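Local coordinates for protein CT253 (PDB 6UXC) that is of unknown function but is probably a lipoprotein of Chlamydia trachomatis, belonging to an uncharacterised family, with a sodium ion bound in the crystal, at residues 92-97 and 120-125. Numbering follows the deposited sequence.
Sequences AEFVVA and VRVFDI
The ring of Phe94 meets Asp124, Phe123 O and Val122 CG1 obliquely. Phe94 CE1 lies 3.9 Å from Asp124 CG, and the ring and carboxylate planes are turned 37° apart. The Asp124 carboxylate is held by a salt bridge from OD2 to Arg126. Phe94 CB rests on Val122 CG1. On the other side of the sheet the Phe123 ring, which Phe74 meets edge-to-face, takes Val95 O and Ala97 CB at its edge, near the ring plane, with Ala97 CB 4.3 Å from Phe123 CE1.

The backbones form an antiparallel pair. Val95 with Phe123 and Ala97 with Arg121 are hydrogen-bonded pairs, each with two N-H...O bonds. Val95 N to Phe123 O and Phe123 N to Val95 O are both 2.9 Å. Val95 O and Phe123 O each receive a CA-H contact too, from Val122 and Phe94 respectively. Beyond the paired strands, Ile125 N reaches Glu93 O at 2.8 Å, tilted 33° from the carbonyl plane. Ile125 CG1 sits between its backbone N and carbonyl carbon (chi1 62°). From there Ile125 CD1 extends to 3.4 Å from Ala92 O and 3.8 Å from Val95 CG2. The Ile125 and Val95 side chains cross at about a right angle.

This is the open end of the beta hairpin of strands 94-105 and 113-124. Arg121 leads away to Gln135 and to carbonyls of Phe74, Ser76 and Pro77. Strand 94-105 is central in a mixed five-stranded sheet, with 19-28 on its other edge; 113-124 lies between it and the outermost strand 131-143, and helix 165-184 covers the face that carries Val96 and Val120, where Val181 touches both and Ile177 touches Val120.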
loop_
_atom_site.group_PDB
_atom_site.type_symbol
_atom_site.label_atom_id
_atom_site.label_comp_id
_atom_site.label_asym_id
_atom_site.label_seq_id
_atom_site.Cartn_x
_atom_site.Cartn_y
_atom_site.Cartn_z
ATOM N N ALA A 92 -10.316 -9.732 10.617
ATOM C CA ALA A 92 -10.139 -8.301 10.458
ATOM C C ALA A 92 -11.495 -7.594 10.460
ATOM O O ALA A 92 -12.526 -8.140 10.028
ATOM C CB ALA A 92 -9.396 -7.987 9.175
ATOM N N GLU A 93 -11.475 -6.368 10.965
ATOM C CA GLU A 93 -12.598 -5.438 10.882
ATOM C C GLU A 93 -12.515 -4.559 9.645
ATOM O O GLU A 93 -13.550 -4.119 9.117
ATOM C CB GLU A 93 -12.629 -4.561 12.137
ATOM C CG GLU A 93 -12.778 -5.328 13.429
ATOM C CD GLU A 93 -12.465 -4.484 14.663
ATOM O OE1 GLU A 93 -11.534 -3.632 14.658
ATOM O OE2 GLU A 93 -13.167 -4.689 15.654
ATOM N N PHE A 94 -11.292 -4.277 9.179
ATOM C CA PHE A 94 -11.023 -3.384 8.071
ATOM C C PHE A 94 -10.007 -4.023 7.148
ATOM O O PHE A 94 -9.120 -4.746 7.594
ATOM C CB PHE A 94 -10.478 -2.034 8.547
ATOM C CG PHE A 94 -11.377 -1.353 9.546
ATOM C CD1 PHE A 94 -12.410 -0.544 9.109
ATOM C CD2 PHE A 94 -11.205 -1.536 10.902
ATOM C CE1 PHE A 94 -13.247 0.092 10.026
ATOM C CE2 PHE A 94 -12.046 -0.921 11.818
ATOM C CZ PHE A 94 -13.067 -0.105 11.368
ATOM N N VAL A 95 -10.189 -3.769 5.862
ATOM C CA VAL A 95 -9.324 -4.275 4.813
ATOM C C VAL A 95 -8.652 -3.084 4.160
ATOM O O VAL A 95 -9.330 -2.147 3.701
ATOM C CB VAL A 95 -10.125 -5.073 3.771
ATOM C CG1 VAL A 95 -9.209 -5.562 2.617
ATOM C CG2 VAL A 95 -10.827 -6.215 4.416
ATOM N N VAL A 96 -7.325 -3.139 4.107
ATOM C CA VAL A 96 -6.510 -2.118 3.465
ATOM C C VAL A 96 -6.124 -2.597 2.071
ATOM O O VAL A 96 -5.488 -3.650 1.922
ATOM C CB VAL A 96 -5.257 -1.818 4.293
ATOM C CG1 VAL A 96 -4.417 -0.789 3.562
ATOM C CG2 VAL A 96 -5.627 -1.332 5.642
ATOM N N ALA A 97 -6.529 -1.833 1.054
ATOM C CA ALA A 97 -6.339 -2.186 -0.350
ATOM C C ALA A 97 -5.625 -1.025 -1.033
ATOM O O ALA A 97 -6.248 -0.022 -1.385
ATOM C CB ALA A 97 -7.690 -2.484 -1.018
ATOM N N VAL A 120 -5.400 4.421 -2.291
ATOM C CA VAL A 120 -5.627 3.741 -1.027
ATOM C C VAL A 120 -7.126 3.621 -0.818
ATOM O O VAL A 120 -7.852 4.614 -0.920
ATOM C CB VAL A 120 -4.975 4.496 0.143
ATOM C CG1 VAL A 120 -5.203 3.744 1.442
ATOM C CG2 VAL A 120 -3.466 4.692 -0.092
ATOM N N ARG A 121 -7.581 2.409 -0.515
ATOM C CA ARG A 121 -8.934 2.129 -0.094
ATOM C C ARG A 121 -8.921 1.433 1.256
ATOM O O ARG A 121 -8.048 0.612 1.533
ATOM C CB ARG A 121 -9.648 1.245 -1.099
ATOM C CG ARG A 121 -10.022 1.951 -2.347
ATOM C CD ARG A 121 -10.505 0.981 -3.368
ATOM N NE ARG A 121 -11.175 1.656 -4.466
ATOM C CZ ARG A 121 -11.826 1.026 -5.430
ATOM N NH1 ARG A 121 -11.840 -0.300 -5.451
ATOM N NH2 ARG A 121 -12.471 1.724 -6.355
ATOM N N VAL A 122 -9.908 1.746 2.090
ATOM C CA VAL A 122 -10.169 0.965 3.294
ATOM C C VAL A 122 -11.624 0.541 3.252
ATOM O O VAL A 122 -12.508 1.368 3.009
ATOM C CB VAL A 122 -9.883 1.759 4.579
ATOM C CG1 VAL A 122 -10.168 0.882 5.787
ATOM C CG2 VAL A 122 -8.461 2.228 4.593
ATOM N N PHE A 123 -11.864 -0.730 3.517
ATOM C CA PHE A 123 -13.205 -1.292 3.566
ATOM C C PHE A 123 -13.502 -1.726 4.990
ATOM O O PHE A 123 -12.626 -2.276 5.661
ATOM C CB PHE A 123 -13.346 -2.509 2.672
ATOM C CG PHE A 123 -13.237 -2.224 1.187
ATOM C CD1 PHE A 123 -12.011 -1.979 0.595
ATOM C CD2 PHE A 123 -14.388 -2.174 0.409
ATOM C CE1 PHE A 123 -11.937 -1.720 -0.767
ATOM C CE2 PHE A 123 -14.318 -1.929 -0.931
ATOM C CZ PHE A 123 -13.090 -1.700 -1.523
ATOM N N ASP A 124 -14.741 -1.519 5.423
ATOM C CA ASP A 124 -15.243 -2.005 6.702
ATOM C C ASP A 124 -15.948 -3.324 6.438
ATOM O O ASP A 124 -16.905 -3.353 5.665
ATOM C CB ASP A 124 -16.221 -0.992 7.293
ATOM C CG ASP A 124 -16.641 -1.305 8.704
ATOM O OD1 ASP A 124 -16.455 -2.439 9.202
ATOM O OD2 ASP A 124 -17.215 -0.365 9.322
ATOM N N ILE A 125 -15.483 -4.410 7.054
ATOM C CA ILE A 125 -16.119 -5.704 6.828
ATOM C C ILE A 125 -16.779 -6.245 8.102
ATOM O O ILE A 125 -17.056 -7.450 8.214
ATOM C CB ILE A 125 -15.136 -6.710 6.193
ATOM C CG1 ILE A 125 -13.943 -7.000 7.098
ATOM C CG2 ILE A 125 -14.638 -6.197 4.821
ATOM C CD1 ILE A 125 -13.148 -8.210 6.667
#